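Local coordinates for avidin (PDB 5LUR), which binds the steroid progesterone in this engineered form of a chicken biotin-binding protein, a tetramer whose subunits are each an eight-stranded barrel, at residues R6-T11 with G85-D90; F68-N73 with T81-Q86; V96-W101 with Y121-R126. The protein carries 12 engineered substitutions. One frame throughout, in Å; residues are numbered along the deposited sequence.

Interaction 1 of 3, residues R6-T11 with G85-D90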
loop_
_atom_site.group_PDB
_atom_site.type_symbol
_atom_site.label_atom_id
_atom_site.label_comp_id
_atom_site.label_asym_id
_atom_site.label_seq_id
_atom_site.Cartn_x
_atom_site.Cartn_y
_atom_site.Cartn_z
ATOM N N ARG A 6 -12.531 30.251 -1.095
ATOM C CA ARG A 6 -12.867 29.192 -2.095
ATOM C C ARG A 6 -12.393 27.790 -1.636
ATOM O O ARG A 6 -11.245 27.420 -1.881
ATOM C CB ARG A 6 -12.277 29.566 -3.465
ATOM C CG ARG A 6 -12.488 28.552 -4.585
ATOM C CD ARG A 6 -13.894 27.946 -4.640
ATOM N NE ARG A 6 -13.969 26.937 -5.694
ATOM C CZ ARG A 6 -14.168 27.187 -6.982
ATOM N NH1 ARG A 6 -14.359 28.432 -7.424
ATOM N NH2 ARG A 6 -14.194 26.172 -7.837
ATOM N N LYS A 7 -13.302 27.029 -1.006
ATOM C CA LYS A 7 -12.999 25.766 -0.279
ATOM C C LYS A 7 -13.531 24.501 -0.955
ATOM O O LYS A 7 -14.528 24.542 -1.658
ATOM C CB LYS A 7 -13.543 25.818 1.170
ATOM C CG LYS A 7 -12.457 25.887 2.235
ATOM C CD LYS A 7 -12.882 26.497 3.568
ATOM C CE LYS A 7 -11.729 26.476 4.578
ATOM N NZ LYS A 7 -11.595 27.714 5.401
ATOM N N CYS A 8 -12.854 23.380 -0.706
ATOM C CA CYS A 8 -13.207 22.067 -1.251
ATOM C C CYS A 8 -13.981 21.338 -0.149
ATOM O O CYS A 8 -13.441 21.107 0.952
ATOM C CB CYS A 8 -11.926 21.301 -1.614
ATOM S SG CYS A 8 -12.129 19.964 -2.794
ATOM N N SER A 9 -15.247 21.014 -0.406
ATOM C CA SER A 9 -16.023 20.295 0.596
ATOM C C SER A 9 -16.330 18.876 0.187
ATOM O O SER A 9 -16.528 18.581 -0.983
ATOM C CB SER A 9 -17.327 20.996 0.951
ATOM O OG SER A 9 -17.833 20.372 2.144
ATOM N N LEU A 10 -16.409 18.006 1.184
ATOM C CA LEU A 10 -16.781 16.610 0.941
ATOM C C LEU A 10 -18.264 16.414 0.549
ATOM O O LEU A 10 -18.590 15.450 -0.138
ATOM C CB LEU A 10 -16.421 15.759 2.166
ATOM C CG LEU A 10 -15.036 15.113 2.127
ATOM C CD1 LEU A 10 -15.128 13.790 1.380
ATOM C CD2 LEU A 10 -13.938 15.985 1.523
ATOM N N THR A 11 -19.131 17.330 0.984
ATOM C CA THR A 11 -20.580 17.210 0.835
ATOM C C THR A 11 -21.009 17.169 -0.633
ATOM O O THR A 11 -20.519 17.966 -1.423
ATOM C CB THR A 11 -21.273 18.380 1.548
ATOM O OG1 THR A 11 -20.922 18.364 2.942
ATOM C CG2 THR A 11 -22.768 18.297 1.399
ATOM N N GLY A 85 -7.508 10.408 1.477
ATOM C CA GLY A 85 -6.991 11.280 0.444
ATOM C C GLY A 85 -7.217 12.712 0.777
ATOM O O GLY A 85 -7.454 13.047 1.945
ATOM N N GLN A 86 -7.187 13.541 -0.269
ATOM C CA GLN A 86 -7.284 14.998 -0.140
ATOM C C GLN A 86 -8.288 15.601 -1.138
ATOM O O GLN A 86 -8.455 15.063 -2.229
ATOM C CB GLN A 86 -5.891 15.600 -0.330
ATOM C CG GLN A 86 -5.727 16.969 0.295
ATOM C CD GLN A 86 -4.288 17.430 0.410
ATOM O OE1 GLN A 86 -3.312 16.640 0.407
ATOM N NE2 GLN A 86 -4.146 18.740 0.527
ATOM N N CYS A 87 -8.972 16.683 -0.739
ATOM C CA CYS A 87 -9.956 17.363 -1.564
ATOM C C CYS A 87 -9.251 18.547 -2.142
ATOM O O CYS A 87 -9.084 19.543 -1.459
ATOM C CB CYS A 87 -11.187 17.815 -0.745
ATOM S SG CYS A 87 -12.652 18.321 -1.732
ATOM N N PHE A 88 -8.840 18.439 -3.407
ATOM C CA PHE A 88 -8.075 19.508 -4.108
ATOM C C PHE A 88 -8.957 20.358 -5.040
ATOM O O PHE A 88 -9.971 19.870 -5.567
ATOM C CB PHE A 88 -7.014 18.917 -5.010
ATOM C CG PHE A 88 -5.883 18.246 -4.310
ATOM C CD1 PHE A 88 -4.919 18.988 -3.656
ATOM C CD2 PHE A 88 -5.698 16.873 -4.423
ATOM C CE1 PHE A 88 -3.811 18.371 -3.088
ATOM C CE2 PHE A 88 -4.593 16.247 -3.851
ATOM C CZ PHE A 88 -3.645 16.997 -3.188
ATOM N N ILE A 89 -8.535 21.607 -5.244
ATOM C CA ILE A 89 -9.059 22.459 -6.290
ATOM C C ILE A 89 -8.052 22.311 -7.370
ATOM O O ILE A 89 -6.895 22.619 -7.160
ATOM C CB ILE A 89 -9.115 23.961 -5.910
ATOM C CG1 ILE A 89 -9.938 24.192 -4.640
ATOM C CG2 ILE A 89 -9.679 24.783 -7.071
ATOM C CD1 ILE A 89 -11.404 23.862 -4.770
ATOM N N ASP A 90 -8.505 21.866 -8.532
ATOM C CA ASP A 90 -7.632 21.605 -9.668
ATOM C C ASP A 90 -7.328 22.920 -10.426
ATOM O O ASP A 90 -7.847 23.970 -10.084
ATOM C CB ASP A 90 -8.311 20.544 -10.549
ATOM C CG ASP A 90 -7.342 19.831 -11.488
ATOM O OD1 ASP A 90 -6.114 20.109 -11.424
ATOM O OD2 ASP A 90 -7.814 19.002 -12.306
#
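A disulfide ties Cys8 to Cys87. Cys8 CB lies against the backbone of the strand, 3.3 Å from Cys87 O, and on another side meets the methyl end of Ile89, with Cys8 CB 4.1 Å from Ile89 CD1. One atom further, Cys8 SG bonds to Cys87 SG at 2.0 Å; the chi3 of -69° gives the bridge its left-handed twist. The same sulfur also passes 3.5 Å from Phe88 O. In both cysteines SG lies anti to the backbone N (chi1 -159° and -166°), which directs the two sulfurs to each other across backbones whose CA atoms are 5.7 Å apart. Apolar contacts flank the bridge: Leu10 CD2 packs on Cys87 CB at 4.0 Å, and Ile89 CD1 also touches Arg6 NE at 4.1 Å, an oblique touch on which little rests, since Arg6 is poorly ordered. Backbone bonding of Cys8 to Thr64 and of Cys87 to Pro66 places a further loop alongside. This is the single disulfide of chicken avidin, which ties the N-terminal arm ahead of the first strand to strand 80-89 of the avidin-fold barrel.

Interaction 2 of 3, residues F68-N73 with T81-Q86. With STR (progesterone), chain C.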
loop_
_atom_site.group_PDB
_atom_site.type_symbol
_atom_site.label_atom_id
_atom_site.label_comp_id
_atom_site.label_asym_id
_atom_site.label_seq_id
_atom_site.Cartn_x
_atom_site.Cartn_y
_atom_site.Cartn_z
ATOM N N PHE A 68 -8.841 13.731 4.346
ATOM C CA PHE A 68 -9.998 13.066 4.926
ATOM C C PHE A 68 -9.818 11.535 4.836
ATOM O O PHE A 68 -8.901 11.041 4.175
ATOM C CB PHE A 68 -11.266 13.498 4.166
ATOM C CG PHE A 68 -11.255 13.049 2.746
ATOM C CD1 PHE A 68 -11.613 11.749 2.408
ATOM C CD2 PHE A 68 -10.776 13.875 1.753
ATOM C CE1 PHE A 68 -11.523 11.308 1.095
ATOM C CE2 PHE A 68 -10.696 13.432 0.441
ATOM C CZ PHE A 68 -11.075 12.148 0.110
ATOM N N GLY A 69 -10.740 10.811 5.464
ATOM C CA GLY A 69 -10.784 9.353 5.399
ATOM C C GLY A 69 -12.173 8.794 5.692
ATOM O O GLY A 69 -12.957 9.390 6.430
ATOM N N PHE A 70 -12.501 7.659 5.083
ATOM C CA PHE A 70 -13.749 6.991 5.410
ATOM C C PHE A 70 -13.732 5.491 5.228
ATOM O O PHE A 70 -12.897 4.947 4.515
ATOM C CB PHE A 70 -14.901 7.598 4.637
ATOM C CG PHE A 70 -14.795 7.465 3.143
ATOM C CD1 PHE A 70 -15.241 6.318 2.497
ATOM C CD2 PHE A 70 -14.353 8.525 2.367
ATOM C CE1 PHE A 70 -15.200 6.201 1.099
ATOM C CE2 PHE A 70 -14.331 8.422 0.964
ATOM C CZ PHE A 70 -14.741 7.250 0.332
ATOM N N THR A 71 -14.690 4.841 5.886
ATOM C CA THR A 71 -14.817 3.395 5.873
ATOM C C THR A 71 -16.129 3.063 5.193
ATOM O O THR A 71 -17.146 3.616 5.518
ATOM C CB THR A 71 -14.771 2.834 7.298
ATOM O OG1 THR A 71 -13.635 3.376 7.993
ATOM C CG2 THR A 71 -14.668 1.319 7.273
ATOM N N VAL A 72 -16.083 2.193 4.202
ATOM C CA VAL A 72 -17.292 1.694 3.577
ATOM C C VAL A 72 -17.544 0.306 4.117
ATOM O O VAL A 72 -16.703 -0.578 3.981
ATOM C CB VAL A 72 -17.191 1.585 2.036
ATOM C CG1 VAL A 72 -18.510 1.063 1.471
ATOM C CG2 VAL A 72 -16.809 2.931 1.423
ATOM N N ASN A 73 -18.738 0.118 4.667
ATOM C CA ASN A 73 -19.150 -1.136 5.261
ATOM C C ASN A 73 -20.075 -1.844 4.292
ATOM O O ASN A 73 -21.285 -1.695 4.343
ATOM C CB ASN A 73 -19.852 -0.838 6.573
ATOM C CG ASN A 73 -20.124 -2.065 7.365
ATOM O OD1 ASN A 73 -19.573 -3.117 7.102
ATOM N ND2 ASN A 73 -20.973 -1.937 8.364
ATOM N N THR A 81 -13.634 -1.724 3.273
ATOM C CA THR A 81 -12.681 -0.929 2.518
ATOM C C THR A 81 -12.525 0.397 3.206
ATOM O O THR A 81 -13.527 0.957 3.583
ATOM C CB THR A 81 -13.149 -0.708 1.049
ATOM O OG1 THR A 81 -13.078 -1.947 0.336
ATOM C CG2 THR A 81 -12.287 0.333 0.335
ATOM N N VAL A 82 -11.292 0.901 3.327
ATOM C CA VAL A 82 -11.080 2.251 3.816
ATOM C C VAL A 82 -10.445 3.109 2.729
ATOM O O VAL A 82 -9.567 2.655 2.028
ATOM C CB VAL A 82 -10.228 2.317 5.109
ATOM C CG1 VAL A 82 -11.014 1.816 6.311
ATOM C CG2 VAL A 82 -8.925 1.552 4.964
ATOM N N PHE A 83 -10.899 4.350 2.606
ATOM C CA PHE A 83 -10.337 5.340 1.665
ATOM C C PHE A 83 -9.704 6.491 2.419
ATOM O O PHE A 83 -10.244 6.936 3.429
ATOM C CB PHE A 83 -11.436 5.962 0.805
ATOM C CG PHE A 83 -11.992 5.052 -0.251
ATOM C CD1 PHE A 83 -12.953 4.091 0.068
ATOM C CD2 PHE A 83 -11.612 5.206 -1.586
ATOM C CE1 PHE A 83 -13.509 3.267 -0.927
ATOM C CE2 PHE A 83 -12.148 4.399 -2.577
ATOM C CZ PHE A 83 -13.095 3.413 -2.251
ATOM N N THR A 84 -8.565 6.974 1.945
ATOM C CA THR A 84 -8.051 8.256 2.428
ATOM C C THR A 84 -7.539 9.106 1.271
ATOM O O THR A 84 -7.165 8.593 0.216
ATOM C CB THR A 84 -6.967 8.127 3.527
ATOM O OG1 THR A 84 -6.751 9.410 4.116
ATOM C CG2 THR A 84 -5.655 7.715 2.958
ATOM N N GLY A 85 -7.508 10.408 1.477
ATOM C CA GLY A 85 -6.991 11.280 0.444
ATOM C C GLY A 85 -7.217 12.712 0.777
ATOM O O GLY A 85 -7.454 13.047 1.945
ATOM N N GLN A 86 -7.187 13.541 -0.269
ATOM C CA GLN A 86 -7.284 14.998 -0.140
ATOM C C GLN A 86 -8.288 15.601 -1.138
ATOM O O GLN A 86 -8.455 15.063 -2.229
ATOM C CB GLN A 86 -5.891 15.600 -0.330
ATOM C CG GLN A 86 -5.727 16.969 0.295
ATOM C CD GLN A 86 -4.288 17.430 0.410
ATOM O OE1 GLN A 86 -3.312 16.640 0.407
ATOM N NE2 GLN A 86 -4.146 18.740 0.527
HETATM C C1 STR C . -17.934 -4.209 -6.789
HETATM C C2 STR C . -17.857 -5.641 -7.306
HETATM C C3 STR C . -17.860 -6.671 -6.194
HETATM O O3 STR C . -18.178 -7.816 -6.461
HETATM C C4 STR C . -17.480 -6.323 -4.801
HETATM C C5 STR C . -17.170 -5.060 -4.428
HETATM C C6 STR C . -16.641 -4.859 -3.015
HETATM C C7 STR C . -15.387 -3.965 -3.015
HETATM C C8 STR C . -15.356 -2.784 -4.029
HETATM C C9 STR C . -15.844 -3.245 -5.452
HETATM C C10 STR C . -17.286 -3.851 -5.396
HETATM C C11 STR C . -15.618 -2.180 -6.574
HETATM C C12 STR C . -14.257 -1.468 -6.546
HETATM C C13 STR C . -13.913 -0.916 -5.152
HETATM C C14 STR C . -13.973 -2.060 -4.123
HETATM C C15 STR C . -13.300 -1.459 -2.891
HETATM C C16 STR C . -12.258 -0.518 -3.472
HETATM C C17 STR C . -12.454 -0.488 -5.002
HETATM C C18 STR C . -14.850 0.272 -4.799
HETATM C C19 STR C . -18.267 -2.808 -4.788
HETATM C C20 STR C . -12.107 0.793 -5.783
HETATM O O20 STR C . -12.061 1.890 -5.232
HETATM C C21 STR C . -11.824 0.715 -7.272
#
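Phe83 sets its CB over one face of the Phe70 ring, its own ring slid off to the side. Phe83 CB stands 3.7 Å from the Phe70 ring centroid and 17° off the ring normal, a CH-pi contact. The two rings are near parallel, their planes 22° apart, but slid so that they barely overlap, and their centroids are 4.9 Å apart. Phe70 has its CG between the backbone N and the carbonyl carbon (chi1 63°), a rotamer that brings its ring across to the neighbouring strand. Phe68 is turned the same way: its ring lies under Gly85 O, which stands 3.4 Å above the plane toward the rim. Beside the Phe70-Phe83 pair, Val72 CG2 meets the edge of the Phe70 ring in its plane and lies 4.1 Å from Phe83 CE1. These side chains, with Thr81, line the interior of the avidin barrel, while strands 67-72 and 80-89 form an antiparallel hairpin in its wall. Backbone bonds pair Phe68 with Gly85 and Phe70 with Phe83 in both directions; of the Val72-Thr81 pair, the bond from Thr81 N is weak. Phe68 O is gripped twice, by Gly85 N and by Thr84 OG1 at 2.7 Å from Phe68 O, from opposite faces of its carbonyl plane. On the outer face Thr71 and Val82 lie side by side, pointing the same way, with Thr71 OG1 3.5 Å from Val82 CG1; the second subunit packs here, its Thr56 on Thr71 and its Phe83 on Val82. At its turn end the hairpin reaches progesterone: the Phe83 edge presents CZ 3.5 Å from O20 of the steroid, and Thr81, whose OG1 bonds to Trp74 NE1, sets both OG1 and CG2 against C15.

Interaction 3 of 3, residues V96-W101 with Y121-R126. Engineered in segment 121-126: Tyr121 (natural residue Ile). With STR (progesterone), chain C.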
loop_
_atom_site.group_PDB
_atom_site.type_symbol
_atom_site.label_atom_id
_atom_site.label_comp_id
_atom_site.label_asym_id
_atom_site.label_seq_id
_atom_site.Cartn_x
_atom_site.Cartn_y
_atom_site.Cartn_z
ATOM N N VAL A 96 -11.670 17.897 -7.014
ATOM C CA VAL A 96 -11.389 16.497 -7.236
ATOM C C VAL A 96 -10.875 15.856 -5.955
ATOM O O VAL A 96 -10.084 16.454 -5.236
ATOM C CB VAL A 96 -10.445 16.302 -8.442
ATOM C CG1 VAL A 96 -9.652 17.545 -8.736
ATOM C CG2 VAL A 96 -9.496 15.127 -8.255
ATOM N N LEU A 97 -11.348 14.647 -5.676
ATOM C CA LEU A 97 -10.834 13.836 -4.582
ATOM C C LEU A 97 -9.802 12.871 -5.168
ATOM O O LEU A 97 -10.143 12.088 -6.039
ATOM C CB LEU A 97 -11.977 13.060 -3.915
ATOM C CG LEU A 97 -13.221 13.876 -3.561
ATOM C CD1 LEU A 97 -14.396 13.028 -3.073
ATOM C CD2 LEU A 97 -12.849 14.906 -2.513
ATOM N N LYS A 98 -8.546 12.948 -4.731
ATOM C CA LYS A 98 -7.535 11.927 -5.083
ATOM C C LYS A 98 -7.423 11.040 -3.851
ATOM O O LYS A 98 -7.134 11.533 -2.771
ATOM C CB LYS A 98 -6.151 12.503 -5.432
ATOM C CG LYS A 98 -6.117 13.757 -6.291
ATOM C CD LYS A 98 -6.266 13.510 -7.784
ATOM C CE LYS A 98 -4.947 13.584 -8.548
ATOM N NZ LYS A 98 -4.312 12.239 -8.636
ATOM N N THR A 99 -7.672 9.750 -4.027
ATOM C CA THR A 99 -7.795 8.817 -2.925
ATOM C C THR A 99 -6.957 7.584 -3.193
ATOM O O THR A 99 -6.709 7.222 -4.333
ATOM C CB THR A 99 -9.273 8.374 -2.657
ATOM O OG1 THR A 99 -9.718 7.410 -3.625
ATOM C CG2 THR A 99 -10.207 9.555 -2.701
ATOM N N MET A 100 -6.532 6.961 -2.102
ATOM C CA MET A 100 -6.036 5.600 -2.116
ATOM C C MET A 100 -6.811 4.840 -1.102
ATOM O O MET A 100 -7.320 5.431 -0.143
ATOM C CB MET A 100 -4.549 5.554 -1.821
ATOM C CG MET A 100 -3.798 6.351 -2.868
ATOM S SD MET A 100 -2.183 5.729 -3.210
ATOM C CE MET A 100 -2.538 4.113 -3.904
ATOM N N TRP A 101 -6.906 3.531 -1.326
ATOM C CA TRP A 101 -7.718 2.694 -0.496
ATOM C C TRP A 101 -7.089 1.362 -0.142
ATOM O O TRP A 101 -6.176 0.896 -0.813
ATOM C CB TRP A 101 -9.056 2.456 -1.191
ATOM C CG TRP A 101 -9.005 1.910 -2.613
ATOM C CD1 TRP A 101 -9.194 2.622 -3.747
ATOM C CD2 TRP A 101 -8.797 0.550 -3.024
ATOM N NE1 TRP A 101 -9.103 1.821 -4.845
ATOM C CE2 TRP A 101 -8.873 0.533 -4.440
ATOM C CE3 TRP A 101 -8.538 -0.652 -2.345
ATOM C CZ2 TRP A 101 -8.696 -0.654 -5.202
ATOM C CZ3 TRP A 101 -8.357 -1.814 -3.089
ATOM C CH2 TRP A 101 -8.432 -1.802 -4.510
ATOM N N TYR A 121 -6.298 2.814 -5.962
ATOM C CA TYR A 121 -6.499 4.276 -5.976
ATOM C C TYR A 121 -7.850 4.592 -6.623
ATOM O O TYR A 121 -8.456 3.733 -7.299
ATOM C CB TYR A 121 -5.356 4.977 -6.724
ATOM C CG TYR A 121 -5.382 4.663 -8.180
ATOM C CD1 TYR A 121 -4.824 3.477 -8.680
ATOM C CD2 TYR A 121 -6.025 5.526 -9.077
ATOM C CE1 TYR A 121 -4.893 3.172 -10.044
ATOM C CE2 TYR A 121 -6.111 5.234 -10.435
ATOM C CZ TYR A 121 -5.548 4.070 -10.920
ATOM O OH TYR A 121 -5.671 3.830 -12.266
ATOM N N ASN A 122 -8.323 5.815 -6.393
ATOM C CA ASN A 122 -9.508 6.302 -7.064
ATOM C C ASN A 122 -9.499 7.785 -7.110
ATOM O O ASN A 122 -9.141 8.421 -6.129
ATOM C CB ASN A 122 -10.760 5.855 -6.327
ATOM C CG ASN A 122 -11.614 4.934 -7.146
ATOM O OD1 ASN A 122 -11.743 5.107 -8.360
ATOM N ND2 ASN A 122 -12.233 3.969 -6.495
ATOM N N ILE A 123 -9.921 8.328 -8.249
ATOM C CA ILE A 123 -10.090 9.767 -8.431
ATOM C C ILE A 123 -11.573 10.059 -8.604
ATOM O O ILE A 123 -12.190 9.532 -9.532
ATOM C CB ILE A 123 -9.375 10.239 -9.680
ATOM C CG1 ILE A 123 -7.905 9.837 -9.583
ATOM C CG2 ILE A 123 -9.553 11.741 -9.853
ATOM C CD1 ILE A 123 -7.115 9.990 -10.866
ATOM N N PHE A 124 -12.129 10.871 -7.712
ATOM C CA PHE A 124 -13.522 11.287 -7.801
ATOM C C PHE A 124 -13.712 12.740 -8.260
ATOM O O PHE A 124 -12.963 13.641 -7.909
ATOM C CB PHE A 124 -14.221 11.149 -6.450
ATOM C CG PHE A 124 -14.254 9.751 -5.910
ATOM C CD1 PHE A 124 -13.208 9.263 -5.134
ATOM C CD2 PHE A 124 -15.343 8.934 -6.150
ATOM C CE1 PHE A 124 -13.243 7.982 -4.621
ATOM C CE2 PHE A 124 -15.383 7.655 -5.635
ATOM C CZ PHE A 124 -14.330 7.176 -4.874
ATOM N N THR A 125 -14.753 12.961 -9.026
ATOM C CA THR A 125 -15.150 14.306 -9.415
ATOM C C THR A 125 -16.644 14.395 -9.202
ATOM O O THR A 125 -17.319 13.358 -9.072
ATOM C CB THR A 125 -14.826 14.601 -10.887
ATOM O OG1 THR A 125 -15.457 13.621 -11.707
ATOM C CG2 THR A 125 -13.319 14.562 -11.145
ATOM N N ARG A 126 -17.142 15.628 -9.137
ATOM C CA ARG A 126 -18.574 15.870 -8.952
ATOM C C ARG A 126 -19.409 15.427 -10.143
ATOM O O ARG A 126 -18.933 15.379 -11.283
ATOM C CB ARG A 126 -18.852 17.338 -8.598
ATOM C CG ARG A 126 -18.549 17.624 -7.140
ATOM C CD ARG A 126 -19.254 18.855 -6.670
ATOM N NE ARG A 126 -18.658 19.403 -5.446
ATOM C CZ ARG A 126 -18.808 18.904 -4.213
ATOM N NH1 ARG A 126 -19.527 17.802 -3.976
ATOM N NH2 ARG A 126 -18.221 19.519 -3.201
HETATM C C1 STR C . -17.934 -4.209 -6.789
HETATM C C2 STR C . -17.857 -5.641 -7.306
HETATM C C3 STR C . -17.860 -6.671 -6.194
HETATM O O3 STR C . -18.178 -7.816 -6.461
HETATM C C4 STR C . -17.480 -6.323 -4.801
HETATM C C5 STR C . -17.170 -5.060 -4.428
HETATM C C6 STR C . -16.641 -4.859 -3.015
HETATM C C7 STR C . -15.387 -3.965 -3.015
HETATM C C8 STR C . -15.356 -2.784 -4.029
HETATM C C9 STR C . -15.844 -3.245 -5.452
HETATM C C10 STR C . -17.286 -3.851 -5.396
HETATM C C11 STR C . -15.618 -2.180 -6.574
HETATM C C12 STR C . -14.257 -1.468 -6.546
HETATM C C13 STR C . -13.913 -0.916 -5.152
HETATM C C14 STR C . -13.973 -2.060 -4.123
HETATM C C15 STR C . -13.300 -1.459 -2.891
HETATM C C16 STR C . -12.258 -0.518 -3.472
HETATM C C17 STR C . -12.454 -0.488 -5.002
HETATM C C18 STR C . -14.850 0.272 -4.799
HETATM C C19 STR C . -18.267 -2.808 -4.788
HETATM C C20 STR C . -12.107 0.793 -5.783
HETATM O O20 STR C . -12.061 1.890 -5.232
HETATM C C21 STR C . -11.824 0.715 -7.272
#
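Leu97 and Phe124 pack obliquely on the inner face of two neighbouring antiparallel strands, 95-104 and 117-126, the last two strands in chain order of the avidin barrel. Leu97 CD1 rests on Phe124 CB at 3.9 Å, filling the hollow at the root of the ring. The next bump along the strand on this face is Thr99, which crosses Phe124 at about a right angle and sets its OG1 near the ring edge, 3.7 Å from Phe124 CE1. On the outer face Val96 and Ile123 run alongside each other, Val96 CG2 meeting Ile123 CG2 at 3.7 Å. Further along, the chain of Met100, bent at chi2 and chi3, curls its CE back to the CB of the engineered Tyr121. The Tyr121 ring stacks on Tyr121 of the third subunit.

Where the strand pair meets the ligand, the indole of Trp101 forms a flat wall: progesterone C16 sits 3.6 Å above its plane, over the centre. O20 of the steroid also lies over a face, whereas the Trp101 NE1 hydrogen runs near the ring plane to Tyr121 O in a weak bond of 3.2 Å, which may help to fix the indole's rotation. With an alanine in place of Trp101, the five-membered ring of the steroid would probably lose the flat surface it lies on, and Tyr121 O its weak donor. Trp114 of the fourth subunit packs on the same indole. Next along strand 117-126, Asn122 O takes two bonds from one residue, the nearly axial one from Thr99 N at 2.9 Å and a tilted one from Thr99 OG1 at 2.8 Å.

Strand 80-89 runs through interactions 1 and 2, which share Gly85 and Gln86, and it borders strand 95-104 of interaction 3, so all three are built on one region of the barrel wall. Interactions 2 and 3 are buried, backbone-paired strand contacts with aromatic interiors, and both touch progesterone. Interaction 1 is partly buried and lies farther from the chain centre; a covalent bond and a few apolar touches replace strand pairing there. Leu10 CD2 on Phe68 CD2, at 3.8 Å, joins the arm to interaction 2. Thr11 O accepts from Arg126 NH1, tying interaction 1 to interaction 3, and Thr84 N to Met100 O stitches interactions 2 and 3 together.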